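Local atomic coordinates of DHHA1 domain protein (Clostridium perfringens, PDB entry 3KEW), a protein that binds zinc and, as a probable relative of alanyl-tRNA synthetase editing domains, may hydrolyse the ester bond of mischarged aminoacyl-tRNA. Residues G51-I56 against L82-D87. Residues are numbered along the deposited sequence; the frame is centred on the assembly and turned at random.
Sequences GLIDGI and LQCELD
Leu-52 and Glu-85 are the hydrogen-bonded pair at the heart of this short antiparallel ladder: Leu-52 N donates a hydrogen bond to Glu-85 O at 2.9 Å, nearly straight at 169°, and Glu-85 N donates one back to Leu-52 O. Strand 82-86 pairs with strand 51-53 on one edge and with strand 15-26 on the other, which closes a six-stranded antiparallel barrel. The tight side is the face carrying Ile-53 and Cys-84, a buried non-hydrogen-bonded pair with CA atoms 4.4 Å apart. Cys-84 SG is 3.9 Å from Ile-53 CG1 and almost as near the CG2 branch, so the sulfur meets both arms of the isoleucine. With CG2 anti to the backbone N, that methyl also reaches CD1 of the buried Leu-82, at 4.1 Å. Phe-39, Val-58, His-70 and Leu-72 pack around Ile-53, while Phe-16 touches Cys-84 from strand 15-26.

The other face is partly open to solvent. There Leu-52 and Glu-85 lie alongside, pointing the same way, and meet through a single methyl-to-carboxylate touch, Leu-52 CD1 to Glu-85 OE2 at 4.0 Å. At the far end the chain leaves the ladder through a type I' turn from Ile-53 to Ile-56, leading into strand 56-64. Gln-83 O serves this turn twice: it accepts from Asp-54 N, which sits tilted 30° from the carbonyl plane, and from a water at 2.8 Å whose oxygen accepts from Gly-55 N. At this turn end Leu-82 CD2 crosses against Asp-54 CG at 3.8 Å. The polar bonds across the seam are thus three backbone N-H...O=C bonds plus one water bridge; the side chains add apolar packing on the Ile-53 face and no polar bond.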
loop_
_atom_site.group_PDB
_atom_site.type_symbol
_atom_site.label_atom_id
_atom_site.label_comp_id
_atom_site.label_asym_id
_atom_site.label_seq_id
_atom_site.Cartn_x
_atom_site.Cartn_y
_atom_site.Cartn_z
ATOM N N GLY A 51 5.053 -2.818 -15.257
ATOM C CA GLY A 51 6.301 -2.207 -15.697
ATOM C C GLY A 51 7.033 -3.007 -16.753
ATOM O O GLY A 51 6.404 -3.598 -17.633
ATOM N N LEU A 52 8.365 -3.007 -16.671
ATOM C CA LEU A 52 9.210 -3.664 -17.676
ATOM C C LEU A 52 10.305 -4.500 -17.033
ATOM O O LEU A 52 10.916 -4.085 -16.051
ATOM C CB LEU A 52 9.871 -2.638 -18.600
ATOM C CG LEU A 52 9.071 -1.641 -19.437
ATOM C CD1 LEU A 52 10.013 -0.577 -19.977
ATOM C CD2 LEU A 52 8.342 -2.336 -20.577
ATOM N N ILE A 53 10.526 -5.686 -17.594
ATOM C CA ILE A 53 11.701 -6.513 -17.311
ATOM C C ILE A 53 12.401 -6.755 -18.652
ATOM O O ILE A 53 11.820 -7.380 -19.550
ATOM C CB ILE A 53 11.320 -7.849 -16.630
ATOM C CG1 ILE A 53 10.935 -7.596 -15.167
ATOM C CG2 ILE A 53 12.477 -8.873 -16.725
ATOM C CD1 ILE A 53 10.210 -8.747 -14.501
ATOM N N ASP A 54 13.622 -6.222 -18.781
ATOM C CA ASP A 54 14.422 -6.275 -20.020
ATOM C C ASP A 54 13.639 -5.755 -21.242
ATOM O O ASP A 54 13.668 -6.348 -22.324
ATOM C CB ASP A 54 14.975 -7.695 -20.252
ATOM C CG ASP A 54 16.008 -7.755 -21.373
ATOM O OD1 ASP A 54 16.944 -6.928 -21.379
ATOM O OD2 ASP A 54 15.867 -8.630 -22.256
ATOM N N GLY A 55 12.907 -4.661 -21.043
ATOM C CA GLY A 55 12.095 -4.064 -22.105
ATOM C C GLY A 55 10.812 -4.809 -22.441
ATOM O O GLY A 55 10.046 -4.363 -23.298
ATOM N N ILE A 56 10.579 -5.943 -21.785
ATOM C CA ILE A 56 9.368 -6.736 -22.005
ATOM C C ILE A 56 8.354 -6.359 -20.935
ATOM O O ILE A 56 8.676 -6.388 -19.740
ATOM C CB ILE A 56 9.645 -8.263 -21.941
ATOM C CG1 ILE A 56 10.859 -8.648 -22.803
ATOM C CG2 ILE A 56 8.401 -9.054 -22.350
ATOM C CD1 ILE A 56 11.517 -9.979 -22.403
ATOM N N LEU A 82 19.477 -8.055 -15.824
ATOM C CA LEU A 82 18.438 -7.397 -16.607
ATOM C C LEU A 82 18.022 -6.081 -15.979
ATOM O O LEU A 82 17.899 -5.984 -14.759
ATOM C CB LEU A 82 17.217 -8.308 -16.746
ATOM C CG LEU A 82 17.454 -9.732 -17.249
ATOM C CD1 LEU A 82 16.195 -10.526 -17.049
ATOM C CD2 LEU A 82 17.877 -9.746 -18.717
ATOM N N GLN A 83 17.825 -5.072 -16.823
ATOM C CA GLN A 83 17.234 -3.806 -16.398
ATOM C C GLN A 83 15.738 -3.974 -16.153
ATOM O O GLN A 83 14.971 -4.246 -17.085
ATOM C CB GLN A 83 17.471 -2.708 -17.440
ATOM C CG GLN A 83 18.470 -1.647 -17.012
ATOM C CD GLN A 83 18.000 -0.845 -15.807
ATOM O OE1 GLN A 83 18.443 -1.081 -14.679
ATOM N NE2 GLN A 83 17.102 0.108 -16.041
ATOM N N CYS A 84 15.336 -3.819 -14.894
ATOM C CA CYS A 84 13.931 -3.929 -14.514
ATOM C C CYS A 84 13.431 -2.618 -13.930
ATOM O O CYS A 84 14.039 -2.084 -12.996
ATOM C CB CYS A 84 13.740 -5.043 -13.496
ATOM S SG CYS A 84 14.457 -6.632 -13.941
ATOM N N GLU A 85 12.323 -2.106 -14.467
ATOM C CA GLU A 85 11.765 -0.844 -13.987
ATOM C C GLU A 85 10.258 -0.870 -13.751
ATOM O O GLU A 85 9.489 -1.380 -14.570
ATOM C CB GLU A 85 12.168 0.335 -14.883
ATOM C CG GLU A 85 12.340 0.017 -16.353
ATOM C CD GLU A 85 13.223 1.030 -17.066
ATOM O OE1 GLU A 85 14.353 1.279 -16.591
ATOM O OE2 GLU A 85 12.792 1.570 -18.106
ATOM N N LEU A 86 9.853 -0.322 -12.610
ATOM C CA LEU A 86 8.445 -0.242 -12.243
ATOM C C LEU A 86 7.754 0.859 -13.034
ATOM O O LEU A 86 8.375 1.851 -13.426
ATOM C CB LEU A 86 8.279 0.029 -10.739
ATOM C CG LEU A 86 8.890 -0.890 -9.675
ATOM C CD1 LEU A 86 8.594 -0.380 -8.270
ATOM C CD2 LEU A 86 8.410 -2.297 -9.793
ATOM N N ASP A 87 6.464 0.662 -13.288
ATOM C CA ASP A 87 5.555 1.755 -13.614
ATOM C C ASP A 87 5.407 2.496 -12.285
ATOM O O ASP A 87 4.655 2.073 -11.411
ATOM C CB ASP A 87 4.217 1.158 -14.077
ATOM C CG ASP A 87 3.191 2.205 -14.526
ATOM O OD1 ASP A 87 3.370 3.430 -14.330
ATOM O OD2 ASP A 87 2.164 1.764 -15.080
HETATM O O HOH W 1 13.648 -2.615 -18.974
#